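Side-chain contacts in erythrocyte membrane protein 1 (Plasmodium falciparum, PDB 2XU0), which probably binds host cell-surface receptors, the chain here being the N-terminal NTS-DBL1 rosetting region of a much longer parasite membrane protein: residues Leu15-Ser18 with Arg23-Leu26; Leu26-Ile31 with Lys281-Thr286; Glu337-Gln342 with Ile463-Lys468; Glu390-Asn395 with Asn455-Thr460. The protein carries 10 engineered substitutions. All coordinates share one frame; numbering follows the deposited sequence. Where two conformers were deposited one is given.

In the fold
Contacts 1 and 2 use successive turns of helix 22-39, share Leu26, and have centres about 8 Å apart. Lys281 of contact 2 reaches back to the backbone carbonyls of Leu15 and Glu17, so the two form one polar patch. Contact 1 is buried and pairs a salt bridge with an amide-to-carbonyl bond; contact 2 is partly buried and rests on one such amide bond alone. Contacts 3 and 4, with centres about 24 Å apart, belong to the C-terminal subdomain and both are partly buried. Contact 4 is apolar, on helix 371-407 at mid-length. Contact 3, about 31 Å from the centre of the chain, mixes a long salt bridge, a water and aliphatic packing beside two disulfides.

Contact 1: residues Leu15-Ser18 with Arg23-Leu26; sequences LSES and RNVL
Glu17 and Arg23 meet because both start with CG turned away from the backbone N (chi1 176° in Glu17) and then differ: Glu17 runs on straight, whereas Arg23 bends at chi3 (63°) and swings its guanidinium across the acid at about a right angle. The resulting salt bridge is short, 2.8 Å from Arg23 NH2 to Glu17 OE1. The oxygen lies in the guanidinium plane, at its edge, but the nitrogen meets the carboxylate from above its plane, the two planes being steeply inclined. A water bridges the same two side chains, donating to Glu17 OE1 at 3.0 Å and accepting from Arg23 NE at 3.0 Å. Arg23 NH2 has a second acceptor in Phe279 O, and Glu17 OE2 is hydrogen-bonded to Ser21 OG, so the charges of this buried pair are probably well compensated.

Asn24 makes the other bond. Its ND2 donates to Ser18 O at 2.9 Å with an N-H...O angle of 161°; the acceptor lies in the amide plane, while the donor stands above the carbonyl plane. Asn24 OD1 accepts from Lys281 N, which fixes the amide's rotation from both ends. The arrangement is that of a short linker between helix 13-16 and helix 22-39 in the N-terminal segment, held by side chains of the first turn of helix 22-39 and packed against strand 279-281 of the Duffy-binding-like fold.

Contact 2: residues Leu26-Ile31 with Lys281-Thr286; sequences LENIGI and KGSDGT
Asn28 carries this contact almost alone, its amide reaching from helix 22-39 to the backbone of Lys281. With chi1 at -76°, CG lies beside the backbone N and anti to the carbonyl carbon, which sends the amide outward from the helix; the chi2 rotation then turns ND2 to face the carbonyl of that residue. ND2 donates to Lys281 O at 2.8 Å, with an N-H...O angle of 161°. The fit is good on both sides: the nitrogen lies in the carbonyl plane on a lone pair of Lys281 O, and that oxygen sits close to the amide plane. Asn28 OD1 is hydrogen-bonded to Arg280 NH2, so both ends of the amide are held and its flip is settled.

The acceptor belongs to the hairpin of strands 279-281 and 287-289 in the Duffy-binding domain, whereas the donor comes from the N-terminal segment. A type I turn runs from Gly282 to Gly285, closed by Gly285 N to Gly282 O at 2.9 Å. Gly285 then adopts positive phi (91°), and Gly282 N bonds to Thr286 O at 2.8 Å, the pattern of a type I turn with a G1 beta bulge.

Asn28 ND2 passes 3.7 Å from Gly282 CA, and 4.3 Å from Ser283 OG at the solvent side. The extended Lys281 side chain leaves the interface, and its NZ bonds to the carbonyl oxygens of Leu15 and Glu17.

Contact 3: residues Glu337-Gln342 with Ile463-Lys468; sequences ECRDEQ and ISEYCK
Arg339 and Tyr466 lead a mixed contact, part polar and part aliphatic, between the end of helix 311-338 with the short strand 339-340 and the loop that follows helix 457-460. It lies in the C-terminal Duffy-binding-like subdomain, about 31 Å from the centre of the chain. Two disulfides frame it: Cys338 to Cys373 and Cys467 to Cys377, both tying the segments to helix 371-407.

The guanidinium of Arg339 is set across the tyrosine. Bends at chi2 (115°) and chi3 (109°) fold the chain so that Tyr466 CD1 stands over the centre of one guanidinium face, 3.7 Å from Arg339 NE. From the ring's side the same approach is edge-on, the two planes being 77° apart, which is not the face-on geometry of a cation-pi pair. One face of the ring is instead covered by Glu465 CG, within the same 3-10 turn. Arg339 NH2 forms a long salt bridge with Glu465 OE1, 3.5 Å. A water accepts from Arg339 NH1 at 2.9 Å and lies 2.8 Å from Tyr466 O, to which it can donate. Deeper in, Cys338 CB touches Tyr466 CB at 3.8 Å and approaches Tyr466 O at 3.5 Å.

Ser464 OG accepts from Tyr466 N at 3.2 Å in an ST turn at the start of the 3-10 segment 465-467. With the ion pair this long and the water serving as go-between, the charge attraction is probably modest, and the disulfides, which fasten each segment separately to helix 371-407, probably do more to hold the two near each other.

Contact 4: residues Glu390-Asn395 with Asn455-Thr460; sequences EFYKQN and NKPIKT
Phe391 O is gripped by two backbone donors, Asn395 N at 2.9 Å and, weakly, Gln394 N at 3.2 Å, and this regular turn of helix 371-407 presents the Phe391 and Tyr392 side chains to Pro457. The contact joins that long helix of the C-terminal Duffy-binding-like subdomain to the short helix 457-460. Lys456 holds the N-cap position there, and its O takes Thr460 N at 3.1 Å. Pro457 follows as the first helical residue, a place that suits a proline because a helix asks for no amide hydrogen from its opening turn.

The contacts across the interface are van der Waals ones onto the proline ring, mostly carbon to carbon. The two neighbouring aromatics diverge at their first torsion: Phe391 has CG opposite the backbone N (chi1 171°), while Tyr392 has it opposite the carbonyl carbon (chi1 -72°). Both side chains cross the proline at roughly a right angle, and its CG lies oblique to each ring. Phe391 offers CE2, 4.1 Å from Pro457 CG. Tyr392 reaches the proline with its outer end, CE1 being 4.4 Å from the same Pro457 CG.

Their surroundings differ. Phe391 is buried, meeting the ring of Phe461 with planes at about 40° and touching Trp319 of helix 311-338 and Leu433 of helix 429-437. Tyr392 is exposed, consistent with the partly exposed proline lying where the helical core gives way to solvent. On that outer side the closest approach is of Tyr392 OH to Pro457 CB, 3.9 Å.

Contact 1: residues Leu15-Ser18 with Arg23-Leu26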
loop_
_atom_site.group_PDB
_atom_site.type_symbol
_atom_site.label_atom_id
_atom_site.label_comp_id
_atom_site.label_asym_id
_atom_site.label_seq_id
_atom_site.Cartn_x
_atom_site.Cartn_y
_atom_site.Cartn_z
ATOM N N LEU A 15 10.294 11.383 11.042
ATOM C CA LEU A 15 11.324 12.344 10.668
ATOM C C LEU A 15 12.553 11.710 10.069
ATOM O O LEU A 15 13.250 12.360 9.284
ATOM C CB LEU A 15 11.723 13.144 11.915
ATOM C CG LEU A 15 10.999 14.453 12.286
ATOM C CD1 LEU A 15 9.610 14.598 11.691
ATOM C CD2 LEU A 15 11.002 14.650 13.779
ATOM N N SER A 16 12.872 10.482 10.500
ATOM C CA SER A 16 14.058 9.795 10.026
ATOM C C SER A 16 13.874 9.017 8.722
ATOM O O SER A 16 14.869 8.598 8.136
ATOM C CB SER A 16 14.682 8.950 11.134
ATOM O OG SER A 16 13.890 7.811 11.430
ATOM N N GLU A 17 12.618 8.871 8.228
ATOM C CA GLU A 17 12.349 8.178 6.968
ATOM C C GLU A 17 13.209 8.801 5.855
ATOM O O GLU A 17 13.196 10.024 5.678
ATOM C CB GLU A 17 10.855 8.265 6.593
ATOM C CG GLU A 17 10.547 7.637 5.230
ATOM C CD GLU A 17 9.105 7.638 4.750
ATOM O OE1 GLU A 17 8.192 7.851 5.582
ATOM O OE2 GLU A 17 8.888 7.407 3.537
ATOM N N SER A 18 13.948 7.952 5.102
ATOM C CA SER A 18 14.818 8.376 3.995
ATOM C C SER A 18 14.122 9.230 2.937
ATOM O O SER A 18 13.031 8.883 2.452
ATOM C CB SER A 18 15.436 7.164 3.312
ATOM O OG SER A 18 16.315 7.566 2.271
ATOM N N ARG A 23 8.184 5.725 -1.313
ATOM C CA ARG A 23 7.077 6.649 -1.115
ATOM C C ARG A 23 7.485 8.086 -1.431
ATOM O O ARG A 23 6.772 8.760 -2.156
ATOM C CB ARG A 23 6.458 6.538 0.306
ATOM C CG ARG A 23 5.174 7.411 0.442
ATOM C CD ARG A 23 4.496 7.313 1.817
ATOM N NE ARG A 23 5.345 7.810 2.906
ATOM C CZ ARG A 23 5.442 9.092 3.262
ATOM N NH1 ARG A 23 4.751 10.025 2.619
ATOM N NH2 ARG A 23 6.257 9.453 4.242
ATOM N N ASN A 24 8.600 8.561 -0.883
ATOM C CA ASN A 24 9.080 9.915 -1.132
ATOM C C ASN A 24 9.443 10.151 -2.584
ATOM O O ASN A 24 9.046 11.172 -3.158
ATOM C CB ASN A 24 10.272 10.284 -0.170
ATOM C CG ASN A 24 9.786 10.671 1.185
ATOM O OD1 ASN A 24 8.714 11.250 1.314
ATOM N ND2 ASN A 24 10.531 10.335 2.228
ATOM N N VAL A 25 10.162 9.202 -3.197
ATOM C CA VAL A 25 10.553 9.348 -4.612
ATOM C C VAL A 25 9.305 9.345 -5.525
ATOM O O VAL A 25 9.210 10.179 -6.409
ATOM C CB VAL A 25 11.619 8.295 -5.015
ATOM C CG1 VAL A 25 11.797 8.199 -6.533
ATOM C CG2 VAL A 25 12.956 8.589 -4.319
ATOM N N LEU A 26 8.328 8.468 -5.258
ATOM C CA LEU A 26 7.135 8.387 -6.109
ATOM C C LEU A 26 6.270 9.622 -5.948
ATOM O O LEU A 26 5.740 10.112 -6.944
ATOM C CB LEU A 26 6.324 7.079 -5.863
ATOM C CG LEU A 26 7.049 5.727 -6.077
ATOM C CD1 LEU A 26 6.279 4.572 -5.410
ATOM C CD2 LEU A 26 7.285 5.436 -7.526
HETATM O O HOH W 1 5.863 5.943 5.240
#

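Contact 2: residues Leu26-Ile31 with Lys281-Thr286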
loop_
_atom_site.group_PDB
_atom_site.type_symbol
_atom_site.label_atom_id
_atom_site.label_comp_id
_atom_site.label_asym_id
_atom_site.label_seq_id
_atom_site.Cartn_x
_atom_site.Cartn_y
_atom_site.Cartn_z
ATOM N N LEU A 26 8.328 8.468 -5.258
ATOM C CA LEU A 26 7.135 8.387 -6.109
ATOM C C LEU A 26 6.270 9.622 -5.948
ATOM O O LEU A 26 5.740 10.112 -6.944
ATOM C CB LEU A 26 6.324 7.079 -5.863
ATOM C CG LEU A 26 7.049 5.727 -6.077
ATOM C CD1 LEU A 26 6.279 4.572 -5.410
ATOM C CD2 LEU A 26 7.285 5.436 -7.526
ATOM N N GLU A 27 6.110 10.116 -4.704
ATOM C CA GLU A 27 5.352 11.337 -4.381
ATOM C C GLU A 27 5.970 12.540 -5.135
ATOM O O GLU A 27 5.249 13.406 -5.666
ATOM C CB GLU A 27 5.430 11.626 -2.872
ATOM C CG GLU A 27 4.396 10.897 -2.034
ATOM C CD GLU A 27 3.039 11.555 -1.996
ATOM O OE1 GLU A 27 2.754 12.404 -2.868
ATOM O OE2 GLU A 27 2.230 11.164 -1.132
ATOM N N ASN A 28 7.286 12.566 -5.207
ATOM C CA ASN A 28 7.961 13.639 -5.923
ATOM C C ASN A 28 7.708 13.609 -7.421
ATOM O O ASN A 28 7.545 14.667 -8.030
ATOM C CB ASN A 28 9.407 13.766 -5.550
ATOM C CG ASN A 28 9.582 14.416 -4.201
ATOM O OD1 ASN A 28 9.115 15.531 -3.961
ATOM N ND2 ASN A 28 10.219 13.722 -3.280
ATOM N N ILE A 29 7.575 12.416 -7.998
ATOM C CA ILE A 29 7.233 12.334 -9.420
ATOM C C ILE A 29 5.743 12.629 -9.587
ATOM O O ILE A 29 5.382 13.331 -10.517
ATOM C CB ILE A 29 7.710 11.007 -10.084
ATOM C CG1 ILE A 29 9.231 10.865 -9.949
ATOM C CG2 ILE A 29 7.267 10.960 -11.552
ATOM C CD1 ILE A 29 9.755 9.420 -10.149
ATOM N N GLY A 30 4.917 12.181 -8.626
ATOM C CA GLY A 30 3.479 12.444 -8.592
ATOM C C GLY A 30 3.130 13.923 -8.631
ATOM O O GLY A 30 2.162 14.314 -9.291
ATOM N N ILE A 31 3.896 14.752 -7.906
ATOM C CA ILE A 31 3.746 16.220 -7.869
ATOM C C ILE A 31 3.913 16.758 -9.284
ATOM O O ILE A 31 3.130 17.606 -9.700
ATOM C CB ILE A 31 4.839 16.902 -6.969
ATOM C CG1 ILE A 31 4.593 16.640 -5.509
ATOM C CG2 ILE A 31 4.892 18.436 -7.223
ATOM C CD1 ILE A 31 5.598 17.237 -4.653
ATOM N N LYS A 281 9.169 14.090 2.032
ATOM C CA LYS A 281 10.396 14.847 1.800
ATOM C C LYS A 281 10.643 15.079 0.341
ATOM O O LYS A 281 10.301 14.237 -0.482
ATOM C CB LYS A 281 11.627 14.146 2.401
ATOM C CG LYS A 281 11.574 14.072 3.916
ATOM C CD LYS A 281 12.809 13.451 4.483
ATOM C CE LYS A 281 12.649 13.277 5.974
ATOM N NZ LYS A 281 13.800 12.540 6.546
ATOM N N GLY A 282 11.242 16.222 0.030
ATOM C CA GLY A 282 11.674 16.543 -1.319
ATOM C C GLY A 282 12.987 15.850 -1.599
ATOM O O GLY A 282 13.623 15.304 -0.693
ATOM N N SER A 283 13.426 15.914 -2.847
ATOM C CA SER A 283 14.680 15.333 -3.318
ATOM C C SER A 283 15.895 15.924 -2.595
ATOM O O SER A 283 16.926 15.267 -2.500
ATOM C CB SER A 283 14.814 15.563 -4.817
ATOM O OG SER A 283 13.645 15.105 -5.477
ATOM N N ASP A 284 15.764 17.160 -2.077
ATOM C CA ASP A 284 16.831 17.830 -1.343
ATOM C C ASP A 284 16.735 17.588 0.177
ATOM O O ASP A 284 17.589 18.061 0.932
ATOM C CB ASP A 284 16.850 19.336 -1.702
ATOM C CG ASP A 284 15.576 20.128 -1.420
ATOM O OD1 ASP A 284 14.543 19.506 -1.082
ATOM O OD2 ASP A 284 15.598 21.371 -1.589
ATOM N N GLY A 285 15.746 16.798 0.601
ATOM C CA GLY A 285 15.542 16.499 2.016
ATOM C C GLY A 285 14.602 17.448 2.736
ATOM O O GLY A 285 14.240 17.188 3.882
ATOM N N THR A 286 14.143 18.516 2.065
ATOM C CA THR A 286 13.181 19.484 2.615
ATOM C C THR A 286 11.930 18.730 3.071
ATOM O O THR A 286 11.416 17.897 2.328
ATOM C CB THR A 286 12.869 20.580 1.586
ATOM O OG1 THR A 286 14.091 21.259 1.293
ATOM C CG2 THR A 286 11.846 21.594 2.085
#

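Contact 3: residues Glu337-Gln342 with Ile463-Lys468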
loop_
_atom_site.group_PDB
_atom_site.type_symbol
_atom_site.label_atom_id
_atom_site.label_comp_id
_atom_site.label_asym_id
_atom_site.label_seq_id
_atom_site.Cartn_x
_atom_site.Cartn_y
_atom_site.Cartn_z
ATOM N N GLU A 337 9.594 -18.456 21.186
ATOM C CA GLU A 337 9.542 -19.915 21.179
ATOM C C GLU A 337 10.929 -20.564 20.991
ATOM O O GLU A 337 11.042 -21.773 21.188
ATOM C CB GLU A 337 8.590 -20.423 20.069
ATOM C CG GLU A 337 7.176 -19.855 20.128
ATOM C CD GLU A 337 6.440 -20.021 21.445
ATOM O OE1 GLU A 337 6.375 -21.163 21.956
ATOM O OE2 GLU A 337 5.918 -19.004 21.958
ATOM N N CYS A 338 11.960 -19.784 20.583
ATOM C CA CYS A 338 13.293 -20.317 20.269
ATOM C C CYS A 338 14.430 -19.894 21.166
ATOM O O CYS A 338 15.359 -20.679 21.369
ATOM C CB CYS A 338 13.641 -20.054 18.804
ATOM S SG CYS A 338 12.528 -20.857 17.628
ATOM N N ARG A 339 14.446 -18.618 21.560
ATOM C CA ARG A 339 15.546 -18.047 22.324
ATOM C C ARG A 339 15.039 -17.138 23.423
ATOM O O ARG A 339 14.314 -16.169 23.167
ATOM C CB ARG A 339 16.504 -17.273 21.391
ATOM C CG ARG A 339 17.984 -17.345 21.787
ATOM C CD ARG A 339 18.781 -18.069 20.720
ATOM N NE ARG A 339 19.652 -17.170 19.957
ATOM C CZ ARG A 339 20.123 -17.436 18.739
ATOM N NH1 ARG A 339 19.792 -18.563 18.122
ATOM N NH2 ARG A 339 20.915 -16.565 18.123
ATOM N N ASP A 340 15.430 -17.477 24.655
ATOM C CA ASP A 340 15.195 -16.723 25.887
ATOM C C ASP A 340 16.424 -17.038 26.764
ATOM O O ASP A 340 16.407 -17.999 27.546
ATOM C CB ASP A 340 13.855 -17.112 26.562
ATOM C CG ASP A 340 13.361 -16.129 27.619
ATOM O OD1 ASP A 340 14.212 -15.526 28.321
ATOM O OD2 ASP A 340 12.125 -15.979 27.760
ATOM N N GLU A 341 17.527 -16.293 26.530
ATOM C CA GLU A 341 18.809 -16.492 27.222
ATOM C C GLU A 341 18.718 -16.413 28.754
ATOM O O GLU A 341 19.301 -17.257 29.437
ATOM C CB GLU A 341 19.908 -15.581 26.662
ATOM C CG GLU A 341 20.339 -15.938 25.244
ATOM C CD GLU A 341 21.663 -15.368 24.763
ATOM O OE1 GLU A 341 22.152 -14.374 25.351
ATOM O OE2 GLU A 341 22.207 -15.915 23.776
ATOM N N GLN A 342 17.939 -15.435 29.272
ATOM C CA GLN A 342 17.684 -15.189 30.697
ATOM C C GLN A 342 17.032 -16.403 31.367
ATOM O O GLN A 342 17.359 -16.719 32.515
ATOM C CB GLN A 342 16.799 -13.938 30.878
ATOM C CG GLN A 342 16.905 -13.300 32.266
ATOM C CD GLN A 342 16.172 -11.981 32.352
ATOM O OE1 GLN A 342 16.497 -11.010 31.652
ATOM N NE2 GLN A 342 15.192 -11.903 33.244
ATOM N N ILE A 463 15.617 -18.110 6.508
ATOM C CA ILE A 463 15.079 -18.632 7.764
ATOM C C ILE A 463 15.523 -17.638 8.852
ATOM O O ILE A 463 16.539 -16.938 8.671
ATOM C CB ILE A 463 15.613 -20.072 8.091
ATOM C CG1 ILE A 463 17.164 -20.108 8.199
ATOM C CG2 ILE A 463 15.060 -21.146 7.133
ATOM C CD1 ILE A 463 17.680 -20.890 9.370
ATOM N N SER A 464 14.772 -17.549 9.958
ATOM C CA SER A 464 15.151 -16.674 11.075
ATOM C C SER A 464 16.455 -17.203 11.686
ATOM O O SER A 464 16.676 -18.417 11.697
ATOM C CB SER A 464 14.075 -16.699 12.161
ATOM O OG SER A 464 14.548 -16.046 13.330
ATOM N N GLU A 465 17.293 -16.304 12.230
ATOM C CA GLU A 465 18.539 -16.684 12.913
ATOM C C GLU A 465 18.258 -17.617 14.110
ATOM O O GLU A 465 19.084 -18.460 14.423
ATOM C CB GLU A 465 19.347 -15.445 13.361
ATOM C CG GLU A 465 18.720 -14.622 14.482
ATOM C CD GLU A 465 19.653 -13.643 15.171
ATOM O OE1 GLU A 465 20.727 -14.069 15.656
ATOM O OE2 GLU A 465 19.286 -12.450 15.261
ATOM N N TYR A 466 17.088 -17.461 14.751
ATOM C CA TYR A 466 16.635 -18.257 15.899
ATOM C C TYR A 466 16.304 -19.699 15.526
ATOM O O TYR A 466 16.179 -20.540 16.408
ATOM C CB TYR A 466 15.455 -17.561 16.609
ATOM C CG TYR A 466 15.788 -16.137 16.991
ATOM C CD1 TYR A 466 16.831 -15.857 17.875
ATOM C CD2 TYR A 466 15.128 -15.062 16.400
ATOM C CE1 TYR A 466 17.200 -14.544 18.170
ATOM C CE2 TYR A 466 15.478 -13.744 16.699
ATOM C CZ TYR A 466 16.519 -13.490 17.583
ATOM O OH TYR A 466 16.862 -12.198 17.906
ATOM N N CYS A 467 16.198 -19.979 14.222
ATOM C CA CYS A 467 15.851 -21.275 13.629
ATOM C C CYS A 467 17.050 -22.049 13.128
ATOM O O CYS A 467 16.884 -23.205 12.720
ATOM C CB CYS A 467 14.813 -21.090 12.522
ATOM S SG CYS A 467 13.285 -20.320 13.091
ATOM N N LYS A 468 18.256 -21.433 13.130
ATOM C CA LYS A 468 19.463 -22.123 12.645
ATOM C C LYS A 468 19.728 -23.388 13.465
ATOM O O LYS A 468 19.219 -23.505 14.593
ATOM C CB LYS A 468 20.699 -21.203 12.674
ATOM C CG LYS A 468 20.657 -20.093 11.633
ATOM C CD LYS A 468 21.849 -19.159 11.766
ATOM C CE LYS A 468 22.019 -18.258 10.565
ATOM N NZ LYS A 468 21.014 -17.158 10.527
HETATM O O HOH W 2 17.515 -20.252 18.903
#

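Contact 4: residues Glu390-Asn395 with Asn455-Thr460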
loop_
_atom_site.group_PDB
_atom_site.type_symbol
_atom_site.label_atom_id
_atom_site.label_comp_id
_atom_site.label_asym_id
_atom_site.label_seq_id
_atom_site.Cartn_x
_atom_site.Cartn_y
_atom_site.Cartn_z
ATOM N N GLU A 390 5.665 -13.765 -4.061
ATOM C CA GLU A 390 5.012 -12.478 -4.286
ATOM C C GLU A 390 6.019 -11.444 -4.746
ATOM O O GLU A 390 5.703 -10.637 -5.618
ATOM C CB GLU A 390 4.333 -12.014 -2.992
ATOM C CG GLU A 390 3.090 -12.825 -2.652
ATOM C CD GLU A 390 2.402 -12.429 -1.360
ATOM O OE1 GLU A 390 2.868 -11.473 -0.706
ATOM O OE2 GLU A 390 1.474 -13.152 -0.941
ATOM N N PHE A 391 7.210 -11.445 -4.127
ATOM C CA PHE A 391 8.317 -10.559 -4.436
ATOM C C PHE A 391 8.817 -10.757 -5.879
ATOM O O PHE A 391 8.904 -9.780 -6.632
ATOM C CB PHE A 391 9.485 -10.761 -3.429
ATOM C CG PHE A 391 10.710 -10.004 -3.888
ATOM C CD1 PHE A 391 10.776 -8.614 -3.761
ATOM C CD2 PHE A 391 11.736 -10.656 -4.558
ATOM C CE1 PHE A 391 11.862 -7.900 -4.275
ATOM C CE2 PHE A 391 12.819 -9.942 -5.070
ATOM C CZ PHE A 391 12.870 -8.568 -4.928
ATOM N N TYR A 392 9.111 -12.016 -6.283
ATOM C CA TYR A 392 9.599 -12.278 -7.656
ATOM C C TYR A 392 8.549 -11.897 -8.692
ATOM O O TYR A 392 8.906 -11.358 -9.742
ATOM C CB TYR A 392 9.992 -13.757 -7.858
ATOM C CG TYR A 392 11.264 -14.204 -7.167
ATOM C CD1 TYR A 392 12.430 -13.446 -7.251
ATOM C CD2 TYR A 392 11.359 -15.478 -6.601
ATOM C CE1 TYR A 392 13.639 -13.910 -6.732
ATOM C CE2 TYR A 392 12.552 -15.934 -6.039
ATOM C CZ TYR A 392 13.686 -15.146 -6.103
ATOM O OH TYR A 392 14.833 -15.576 -5.505
ATOM N N LYS A 393 7.257 -12.119 -8.374
ATOM C CA LYS A 393 6.155 -11.800 -9.298
ATOM C C LYS A 393 6.071 -10.316 -9.575
ATOM O O LYS A 393 5.795 -9.930 -10.696
ATOM C CB LYS A 393 4.824 -12.279 -8.748
ATOM C CG LYS A 393 4.628 -13.794 -8.805
ATOM C CD LYS A 393 3.291 -14.102 -8.247
ATOM C CE LYS A 393 2.673 -15.306 -8.902
ATOM N NZ LYS A 393 2.677 -16.463 -7.971
ATOM N N GLN A 394 6.309 -9.487 -8.552
ATOM C CA GLN A 394 6.255 -8.021 -8.666
ATOM C C GLN A 394 7.516 -7.472 -9.299
ATOM O O GLN A 394 7.491 -6.480 -10.020
ATOM C CB GLN A 394 5.988 -7.410 -7.303
ATOM C CG GLN A 394 4.562 -7.663 -6.876
ATOM C CD GLN A 394 4.372 -7.255 -5.443
ATOM O OE1 GLN A 394 4.889 -7.884 -4.508
ATOM N NE2 GLN A 394 3.696 -6.156 -5.263
ATOM N N ASN A 395 8.612 -8.176 -9.085
ATOM C CA ASN A 395 9.922 -7.905 -9.639
ATOM C C ASN A 395 9.813 -8.012 -11.155
ATOM O O ASN A 395 10.289 -7.137 -11.877
ATOM C CB ASN A 395 10.902 -8.950 -9.089
ATOM C CG ASN A 395 12.339 -8.758 -9.431
ATOM O OD1 ASN A 395 12.726 -8.511 -10.578
ATOM N ND2 ASN A 395 13.168 -8.946 -8.438
ATOM N N ASN A 455 17.715 -6.550 -3.152
ATOM C CA ASN A 455 18.698 -6.916 -4.171
ATOM C C ASN A 455 19.461 -8.195 -3.759
ATOM O O ASN A 455 20.241 -8.703 -4.539
ATOM C CB ASN A 455 19.671 -5.760 -4.457
ATOM C CG ASN A 455 19.053 -4.612 -5.192
ATOM O OD1 ASN A 455 19.154 -3.439 -4.794
ATOM N ND2 ASN A 455 18.351 -4.916 -6.248
ATOM N N LYS A 456 19.220 -8.716 -2.552
ATOM C CA LYS A 456 19.821 -9.958 -2.063
ATOM C C LYS A 456 18.679 -10.818 -1.503
ATOM O O LYS A 456 18.512 -10.901 -0.284
ATOM C CB LYS A 456 20.925 -9.666 -0.999
ATOM C CG LYS A 456 22.178 -9.044 -1.605
ATOM C CD LYS A 456 23.365 -9.093 -0.657
ATOM C CE LYS A 456 24.664 -8.712 -1.338
ATOM N NZ LYS A 456 25.111 -9.732 -2.332
ATOM N N PRO A 457 17.825 -11.401 -2.375
ATOM C CA PRO A 457 16.664 -12.149 -1.874
ATOM C C PRO A 457 16.992 -13.272 -0.898
ATOM O O PRO A 457 16.271 -13.455 0.079
ATOM C CB PRO A 457 15.969 -12.639 -3.149
ATOM C CG PRO A 457 16.396 -11.679 -4.200
ATOM C CD PRO A 457 17.835 -11.374 -3.849
ATOM N N ILE A 458 18.096 -13.971 -1.124
ATOM C CA ILE A 458 18.522 -15.053 -0.226
ATOM C C ILE A 458 18.664 -14.585 1.229
ATOM O O ILE A 458 18.164 -15.264 2.113
ATOM C CB ILE A 458 19.733 -15.831 -0.829
ATOM C CG1 ILE A 458 19.272 -16.720 -2.033
ATOM C CG2 ILE A 458 20.523 -16.659 0.191
ATOM C CD1 ILE A 458 17.822 -17.335 -1.957
ATOM N N LYS A 459 19.216 -13.372 1.456
ATOM C CA LYS A 459 19.382 -12.800 2.804
ATOM C C LYS A 459 18.060 -12.242 3.357
ATOM O O LYS A 459 17.760 -12.424 4.537
ATOM C CB LYS A 459 20.460 -11.692 2.809
ATOM C CG LYS A 459 21.739 -12.039 2.032
ATOM C CD LYS A 459 22.850 -12.614 2.916
ATOM C CE LYS A 459 24.187 -12.661 2.207
ATOM N NZ LYS A 459 24.756 -11.302 1.977
ATOM N N THR A 460 17.258 -11.590 2.508
ATOM C CA THR A 460 15.998 -11.002 2.950
ATOM C C THR A 460 14.905 -12.012 3.211
ATOM O O THR A 460 14.053 -11.776 4.061
ATOM C CB THR A 460 15.571 -9.906 1.983
ATOM O OG1 THR A 460 16.702 -9.064 1.786
ATOM C CG2 THR A 460 14.373 -9.090 2.496
#